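Long-range contacts in N-terminal acetyltransferase B complex subunit NAT3 (Candida albicans, PDB 5K04), which catalyses the transfer of an acetyl group from acetyl-coenzyme A to protein N termini, as the GNAT-fold catalytic subunit of the NatB complex: residues B[39-44]-B[96-102]; B[70-75]-B[106-112]. All blocks are in the same frame, centred on the assembly; numbering follows the deposited sequence.

Contact 1 of 2, residues B[39-44]-B[96-102]; sequences WPQLFY and ELENLTQ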
loop_
_atom_site.group_PDB
_atom_site.type_symbol
_atom_site.label_atom_id
_atom_site.label_comp_id
_atom_site.label_asym_id
_atom_site.label_seq_id
_atom_site.Cartn_x
_atom_site.Cartn_y
_atom_site.Cartn_z
ATOM N N TRP B 39 18.604 -10.850 6.502
ATOM C CA TRP B 39 19.558 -9.823 6.926
ATOM C C TRP B 39 18.788 -8.601 7.405
ATOM O O TRP B 39 18.864 -7.524 6.802
ATOM C CB TRP B 39 20.523 -9.464 5.794
ATOM C CG TRP B 39 20.977 -10.674 5.055
ATOM C CD1 TRP B 39 22.005 -11.509 5.396
ATOM C CD2 TRP B 39 20.395 -11.217 3.859
ATOM N NE1 TRP B 39 22.097 -12.542 4.488
ATOM C CE2 TRP B 39 21.124 -12.386 3.532
ATOM C CE3 TRP B 39 19.322 -10.833 3.038
ATOM C CZ2 TRP B 39 20.821 -13.175 2.414
ATOM C CZ3 TRP B 39 19.023 -11.610 1.917
ATOM C CH2 TRP B 39 19.767 -12.775 1.624
ATOM N N PRO B 40 18.056 -8.730 8.518
ATOM C CA PRO B 40 17.181 -7.621 8.952
ATOM C C PRO B 40 17.916 -6.338 9.300
ATOM O O PRO B 40 17.336 -5.252 9.149
ATOM C CB PRO B 40 16.453 -8.196 10.177
ATOM C CG PRO B 40 17.207 -9.441 10.566
ATOM C CD PRO B 40 17.906 -9.941 9.355
ATOM N N GLN B 41 19.164 -6.422 9.779
ATOM C CA GLN B 41 19.912 -5.211 10.115
ATOM C C GLN B 41 20.447 -4.470 8.889
ATOM O O GLN B 41 20.871 -3.314 9.017
ATOM C CB GLN B 41 21.075 -5.546 11.044
ATOM C CG GLN B 41 20.655 -6.067 12.405
ATOM C CD GLN B 41 21.811 -6.112 13.400
ATOM O OE1 GLN B 41 22.620 -5.182 13.477
ATOM N NE2 GLN B 41 21.880 -7.197 14.181
ATOM N N LEU B 42 20.455 -5.111 7.719
ATOM C CA LEU B 42 21.040 -4.560 6.503
ATOM C C LEU B 42 19.971 -3.959 5.603
ATOM O O LEU B 42 20.206 -3.721 4.413
ATOM C CB LEU B 42 21.844 -5.635 5.763
ATOM C CG LEU B 42 22.880 -6.431 6.595
ATOM C CD1 LEU B 42 23.875 -7.176 5.706
ATOM C CD2 LEU B 42 23.634 -5.551 7.577
ATOM N N PHE B 43 18.800 -3.707 6.164
ATOM C CA PHE B 43 17.678 -3.101 5.458
ATOM C C PHE B 43 17.205 -1.981 6.385
ATOM O O PHE B 43 16.438 -2.192 7.336
ATOM C CB PHE B 43 16.590 -4.136 5.147
ATOM C CG PHE B 43 15.585 -3.692 4.100
ATOM C CD1 PHE B 43 15.530 -2.372 3.669
ATOM C CD2 PHE B 43 14.679 -4.609 3.564
ATOM C CE1 PHE B 43 14.603 -1.967 2.725
ATOM C CE2 PHE B 43 13.747 -4.218 2.610
ATOM C CZ PHE B 43 13.714 -2.888 2.187
ATOM N N TYR B 44 17.711 -0.786 6.122
ATOM C CA TYR B 44 17.405 0.378 6.931
ATOM C C TYR B 44 17.120 1.556 6.015
ATOM O O TYR B 44 17.479 1.572 4.832
ATOM C CB TYR B 44 18.544 0.725 7.905
ATOM C CG TYR B 44 19.907 0.746 7.261
ATOM C CD1 TYR B 44 20.413 1.906 6.678
ATOM C CD2 TYR B 44 20.697 -0.390 7.238
ATOM C CE1 TYR B 44 21.694 1.923 6.091
ATOM C CE2 TYR B 44 21.969 -0.389 6.645
ATOM C CZ TYR B 44 22.456 0.764 6.076
ATOM O OH TYR B 44 23.696 0.748 5.481
ATOM N N GLU B 96 27.251 3.539 6.362
ATOM C CA GLU B 96 26.681 2.973 7.586
ATOM C C GLU B 96 26.816 1.445 7.645
ATOM O O GLU B 96 26.856 0.870 8.738
ATOM C CB GLU B 96 25.207 3.387 7.692
ATOM C CG GLU B 96 24.358 2.623 8.722
ATOM C CD GLU B 96 24.737 2.887 10.180
ATOM O OE1 GLU B 96 24.206 2.168 11.060
ATOM O OE2 GLU B 96 25.545 3.805 10.455
ATOM N N LEU B 97 26.858 0.772 6.486
ATOM C CA LEU B 97 27.100 -0.670 6.464
ATOM C C LEU B 97 28.377 -1.027 7.217
ATOM O O LEU B 97 28.418 -2.012 7.961
ATOM C CB LEU B 97 27.192 -1.160 5.020
ATOM C CG LEU B 97 25.884 -1.195 4.239
ATOM C CD1 LEU B 97 26.151 -1.421 2.761
ATOM C CD2 LEU B 97 25.008 -2.290 4.784
ATOM N N GLU B 98 29.424 -0.219 7.047
ATOM C CA GLU B 98 30.725 -0.499 7.630
ATOM C C GLU B 98 30.717 -0.381 9.149
ATOM O O GLU B 98 31.679 -0.816 9.788
ATOM C CB GLU B 98 31.762 0.439 6.989
ATOM C CG GLU B 98 31.796 0.323 5.449
ATOM C CD GLU B 98 32.715 1.347 4.770
ATOM O OE1 GLU B 98 33.640 1.872 5.434
ATOM O OE2 GLU B 98 32.508 1.629 3.568
ATOM N N ASN B 99 29.651 0.195 9.733
ATOM C CA ASN B 99 29.447 0.265 11.180
ATOM C C ASN B 99 28.782 -0.973 11.771
ATOM O O ASN B 99 28.861 -1.180 12.989
ATOM C CB ASN B 99 28.580 1.478 11.531
ATOM C CG ASN B 99 29.279 2.796 11.245
ATOM O OD1 ASN B 99 30.511 2.848 11.105
ATOM N ND2 ASN B 99 28.496 3.874 11.171
ATOM N N LEU B 100 28.108 -1.775 10.950
ATOM C CA LEU B 100 27.386 -2.945 11.431
ATOM C C LEU B 100 28.345 -4.116 11.623
ATOM O O LEU B 100 29.179 -4.396 10.753
ATOM C CB LEU B 100 26.275 -3.298 10.451
ATOM C CG LEU B 100 25.432 -2.065 10.101
ATOM C CD1 LEU B 100 24.295 -2.390 9.123
ATOM C CD2 LEU B 100 24.876 -1.415 11.360
ATOM N N THR B 101 28.247 -4.779 12.779
ATOM C CA THR B 101 29.250 -5.782 13.136
ATOM C C THR B 101 29.139 -7.011 12.250
ATOM O O THR B 101 30.141 -7.688 11.990
ATOM C CB THR B 101 29.120 -6.180 14.611
ATOM O OG1 THR B 101 27.808 -6.701 14.858
ATOM C CG2 THR B 101 29.365 -4.981 15.515
ATOM N N GLN B 102 27.926 -7.306 11.795
ATOM C CA GLN B 102 27.700 -8.369 10.828
ATOM C C GLN B 102 28.472 -8.109 9.533
ATOM O O GLN B 102 29.032 -9.039 8.939
ATOM C CB GLN B 102 26.191 -8.469 10.608
ATOM C CG GLN B 102 25.700 -9.246 9.423
ATOM C CD GLN B 102 24.179 -9.399 9.470
ATOM O OE1 GLN B 102 23.478 -8.565 10.051
ATOM N NE2 GLN B 102 23.672 -10.484 8.890
#
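Leu42 and Tyr44 meet Leu97 and Leu100 where, in this GNAT fold, the entry to strand 43-48 lies against the turn joining helices 89-96 and 101-104. Apolar packing makes up the middle. Leu100, the N-cap residue of the second short helix, sends CD1 to within 3.6 Å of Leu42 CD2, the two side chains lying alongside and running opposite ways. The same methyl lies 3.5 Å from the backbone O of Gln41 and 3.9 Å from Tyr44 CE2, so one apolar branch serves three neighbours.

Tyr44 already points across from CB, and with chi1 at 48° its ring extends to 96-100. Leu97 CD2 comes to the ring edge, 4.0 Å from Tyr44 CE2, and Glu96 lays its aliphatic CG 3.8 Å from Tyr44 CZ. A tyrosine fits here because its buried hydroxyl finds a polar partner, hydrogen bonding to the backbone O of Leu93.

Within 96-102, buried Glu96 OE2 accepts a 3.0 Å bond from Asn99 ND2, which also binds the backbone O of Lys244 in the partner subunit, while Phe245 of that chain packs on Glu96.

Gln41 and Gln102 lie at the periphery, and no hydrogen bond crosses between the segments. The extended Gln102 rests OE1 against Gln41 CB and, at 3.9 Å, Leu42 CD2, while its NE2 lies 4.0 Å from Trp39 CD1 at the indole edge.

Contact 2 of 2, residues B[70-75]-B[106-112]; sequences EWHTHI and TLFIDLF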
loop_
_atom_site.group_PDB
_atom_site.type_symbol
_atom_site.label_atom_id
_atom_site.label_comp_id
_atom_site.label_asym_id
_atom_site.label_seq_id
_atom_site.Cartn_x
_atom_site.Cartn_y
_atom_site.Cartn_z
ATOM N N GLU B 70 34.402 -18.043 3.880
ATOM C CA GLU B 70 34.816 -16.686 3.528
ATOM C C GLU B 70 33.598 -15.910 3.041
ATOM O O GLU B 70 32.992 -16.273 2.027
ATOM C CB GLU B 70 35.916 -16.742 2.468
ATOM C CG GLU B 70 35.959 -15.592 1.492
ATOM C CD GLU B 70 37.259 -15.570 0.727
ATOM O OE1 GLU B 70 38.064 -16.512 0.899
ATOM O OE2 GLU B 70 37.483 -14.606 -0.031
ATOM N N TRP B 71 33.247 -14.844 3.757
ATOM C CA TRP B 71 31.993 -14.129 3.579
ATOM C C TRP B 71 32.253 -12.696 3.135
ATOM O O TRP B 71 33.310 -12.119 3.403
ATOM C CB TRP B 71 31.169 -14.126 4.881
ATOM C CG TRP B 71 30.506 -15.421 5.147
ATOM C CD1 TRP B 71 31.092 -16.563 5.616
ATOM C CD2 TRP B 71 29.124 -15.730 4.949
ATOM N NE1 TRP B 71 30.158 -17.564 5.726
ATOM C CE2 TRP B 71 28.941 -17.078 5.323
ATOM C CE3 TRP B 71 28.021 -14.998 4.510
ATOM C CZ2 TRP B 71 27.704 -17.709 5.256
ATOM C CZ3 TRP B 71 26.796 -15.621 4.438
ATOM C CH2 TRP B 71 26.643 -16.963 4.810
ATOM N N HIS B 72 31.253 -12.128 2.460
ATOM C CA HIS B 72 31.274 -10.731 2.056
ATOM C C HIS B 72 29.855 -10.184 2.095
ATOM O O HIS B 72 28.879 -10.937 2.056
ATOM C CB HIS B 72 31.855 -10.559 0.660
ATOM C CG HIS B 72 30.981 -11.104 -0.419
ATOM N ND1 HIS B 72 30.196 -10.300 -1.220
ATOM C CD2 HIS B 72 30.759 -12.375 -0.828
ATOM C CE1 HIS B 72 29.533 -11.053 -2.079
ATOM N NE2 HIS B 72 29.854 -12.316 -1.859
ATOM N N THR B 73 29.748 -8.859 2.176
ATOM C CA THR B 73 28.457 -8.195 2.087
ATOM C C THR B 73 28.241 -7.680 0.670
ATOM O O THR B 73 29.190 -7.386 -0.068
ATOM C CB THR B 73 28.312 -7.041 3.085
ATOM O OG1 THR B 73 28.895 -5.869 2.541
ATOM C CG2 THR B 73 29.024 -7.369 4.356
ATOM N N HIS B 74 26.969 -7.587 0.295
ATOM C CA HIS B 74 26.570 -7.187 -1.041
ATOM C C HIS B 74 25.480 -6.136 -0.929
ATOM O O HIS B 74 24.517 -6.317 -0.175
ATOM C CB HIS B 74 26.068 -8.378 -1.861
ATOM C CG HIS B 74 25.667 -8.008 -3.252
ATOM N ND1 HIS B 74 26.566 -7.980 -4.299
ATOM C CD2 HIS B 74 24.475 -7.620 -3.765
ATOM C CE1 HIS B 74 25.938 -7.604 -5.399
ATOM N NE2 HIS B 74 24.673 -7.369 -5.100
ATOM N N ILE B 75 25.649 -5.036 -1.661
ATOM C CA ILE B 75 24.619 -4.008 -1.775
ATOM C C ILE B 75 23.697 -4.378 -2.935
ATOM O O ILE B 75 24.161 -4.548 -4.067
ATOM C CB ILE B 75 25.243 -2.622 -1.993
ATOM C CG1 ILE B 75 26.022 -2.177 -0.760
ATOM C CG2 ILE B 75 24.161 -1.614 -2.308
ATOM C CD1 ILE B 75 27.013 -1.067 -1.054
ATOM N N THR B 106 32.647 -9.600 7.682
ATOM C CA THR B 106 32.901 -10.071 6.333
ATOM C C THR B 106 34.174 -9.422 5.806
ATOM O O THR B 106 34.763 -8.546 6.434
ATOM C CB THR B 106 31.725 -9.784 5.413
ATOM O OG1 THR B 106 31.661 -8.379 5.154
ATOM C CG2 THR B 106 30.434 -10.276 6.046
ATOM N N LEU B 107 34.610 -9.897 4.643
ATOM C CA LEU B 107 35.912 -9.541 4.106
ATOM C C LEU B 107 35.864 -8.254 3.292
ATOM O O LEU B 107 36.792 -7.436 3.362
ATOM C CB LEU B 107 36.447 -10.683 3.241
ATOM C CG LEU B 107 36.949 -11.988 3.866
ATOM C CD1 LEU B 107 37.634 -12.802 2.786
ATOM C CD2 LEU B 107 37.904 -11.742 5.043
ATOM N N PHE B 108 34.803 -8.074 2.507
ATOM C CA PHE B 108 34.653 -6.898 1.666
ATOM C C PHE B 108 33.177 -6.647 1.433
ATOM O O PHE B 108 32.326 -7.482 1.751
ATOM C CB PHE B 108 35.391 -7.060 0.332
ATOM C CG PHE B 108 34.915 -8.223 -0.492
ATOM C CD1 PHE B 108 33.853 -8.077 -1.374
ATOM C CD2 PHE B 108 35.537 -9.462 -0.389
ATOM C CE1 PHE B 108 33.408 -9.149 -2.136
ATOM C CE2 PHE B 108 35.100 -10.542 -1.151
ATOM C CZ PHE B 108 34.033 -10.382 -2.028
ATOM N N ILE B 109 32.888 -5.476 0.866
ATOM C CA ILE B 109 31.569 -5.137 0.351
ATOM C C ILE B 109 31.680 -5.042 -1.165
ATOM O O ILE B 109 32.612 -4.420 -1.689
ATOM C CB ILE B 109 31.034 -3.826 0.952
ATOM C CG1 ILE B 109 31.237 -3.804 2.475
ATOM C CG2 ILE B 109 29.550 -3.656 0.612
ATOM C CD1 ILE B 109 30.729 -2.522 3.160
ATOM N N ASP B 110 30.759 -5.694 -1.868
ATOM C CA ASP B 110 30.690 -5.591 -3.315
ATOM C C ASP B 110 29.298 -5.116 -3.735
ATOM O O ASP B 110 28.379 -4.981 -2.915
ATOM C CB ASP B 110 31.060 -6.926 -3.983
ATOM C CG ASP B 110 29.894 -7.890 -4.081
ATOM O OD1 ASP B 110 29.065 -7.936 -3.148
ATOM O OD2 ASP B 110 29.802 -8.601 -5.101
ATOM N N LEU B 111 29.157 -4.886 -5.039
ATOM C CA LEU B 111 27.967 -4.307 -5.637
ATOM C C LEU B 111 28.125 -4.383 -7.142
ATOM O O LEU B 111 29.235 -4.507 -7.667
ATOM C CB LEU B 111 27.765 -2.852 -5.212
ATOM C CG LEU B 111 28.976 -1.982 -5.566
ATOM C CD1 LEU B 111 28.826 -1.256 -6.913
ATOM C CD2 LEU B 111 29.280 -1.003 -4.473
ATOM N N PHE B 112 27.002 -4.254 -7.828
ATOM C CA PHE B 112 26.969 -4.225 -9.280
ATOM C C PHE B 112 26.538 -2.844 -9.729
ATOM O O PHE B 112 25.525 -2.325 -9.255
ATOM C CB PHE B 112 26.007 -5.270 -9.840
ATOM C CG PHE B 112 26.397 -6.696 -9.529
ATOM C CD1 PHE B 112 27.688 -7.149 -9.749
ATOM C CD2 PHE B 112 25.463 -7.581 -9.038
ATOM C CE1 PHE B 112 28.041 -8.448 -9.481
ATOM C CE2 PHE B 112 25.805 -8.893 -8.766
ATOM C CZ PHE B 112 27.104 -9.325 -8.987
HETATM O O HOH W 1 24.080 -3.721 -6.705
#
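Thr73 and Ile109 pair in parallel at the centre of the GNAT sheet, where strands 70-80 and 108-114 run side by side. Thr73 N gives its hydrogen to Phe108 O, and Thr73 O receives that of Asp110 N (2.9 Å). Ile75 N then bonds to Asp110 O, and Leu107 N to Trp71 O before the second strand begins. Beyond these direct bonds, a water donates to Ile75 O (2.8 Å) and accepts from Phe112 N.

On the face carrying His74 and Asp110, His74 ND1 donates to Asp110 OD1 (2.8 Å, angle 142°), arriving from above the carboxylate plane. Asp158 OD1 lies close to the other carboxylate oxygen, Asp110 OD2. His72 ND1 makes a weak bond to Thr73 O, and His72 CB sits over the Phe108 ring centre, 3.5 Å from the centroid. Arg160 adds a cation-pi contact to that ring.

Thr73, Ile75 and Ile109, beta-branched as strands favour, lie on the other face with Leu111; Ile75 CD1 meets Ile109 CG2 at 4.0 Å. Buried Thr73 OG1 has no modelled polar partner, though the placement of this side chain is doubtful. Thr106 OG1, by contrast, is satisfied by a hydrogen bond with the backbone O of Val103.

In the fold
From the N terminus, the chain leaves helix 29-38 through residues 39-44, runs along strand 43-48 and back along 53-65, then enters contact 2 with residues 70-75. Helix 89-96 and the turn at 96-102 then return to close contact 1, and after helix 101-104 the chain runs into 106-112 to close contact 2. The two loops therefore cross. Contact 1 joins the start of strand 43-48 to the interhelical turn, whereas contact 2 pairs two strands of the same sheet through a right-handed beta-alpha-beta crossover. They also touch directly: Leu97 CD1 packs on Ile75 CG1 at 3.6 Å, and Glu98 CG on Ile109 CD1, seating the turn on the sheet.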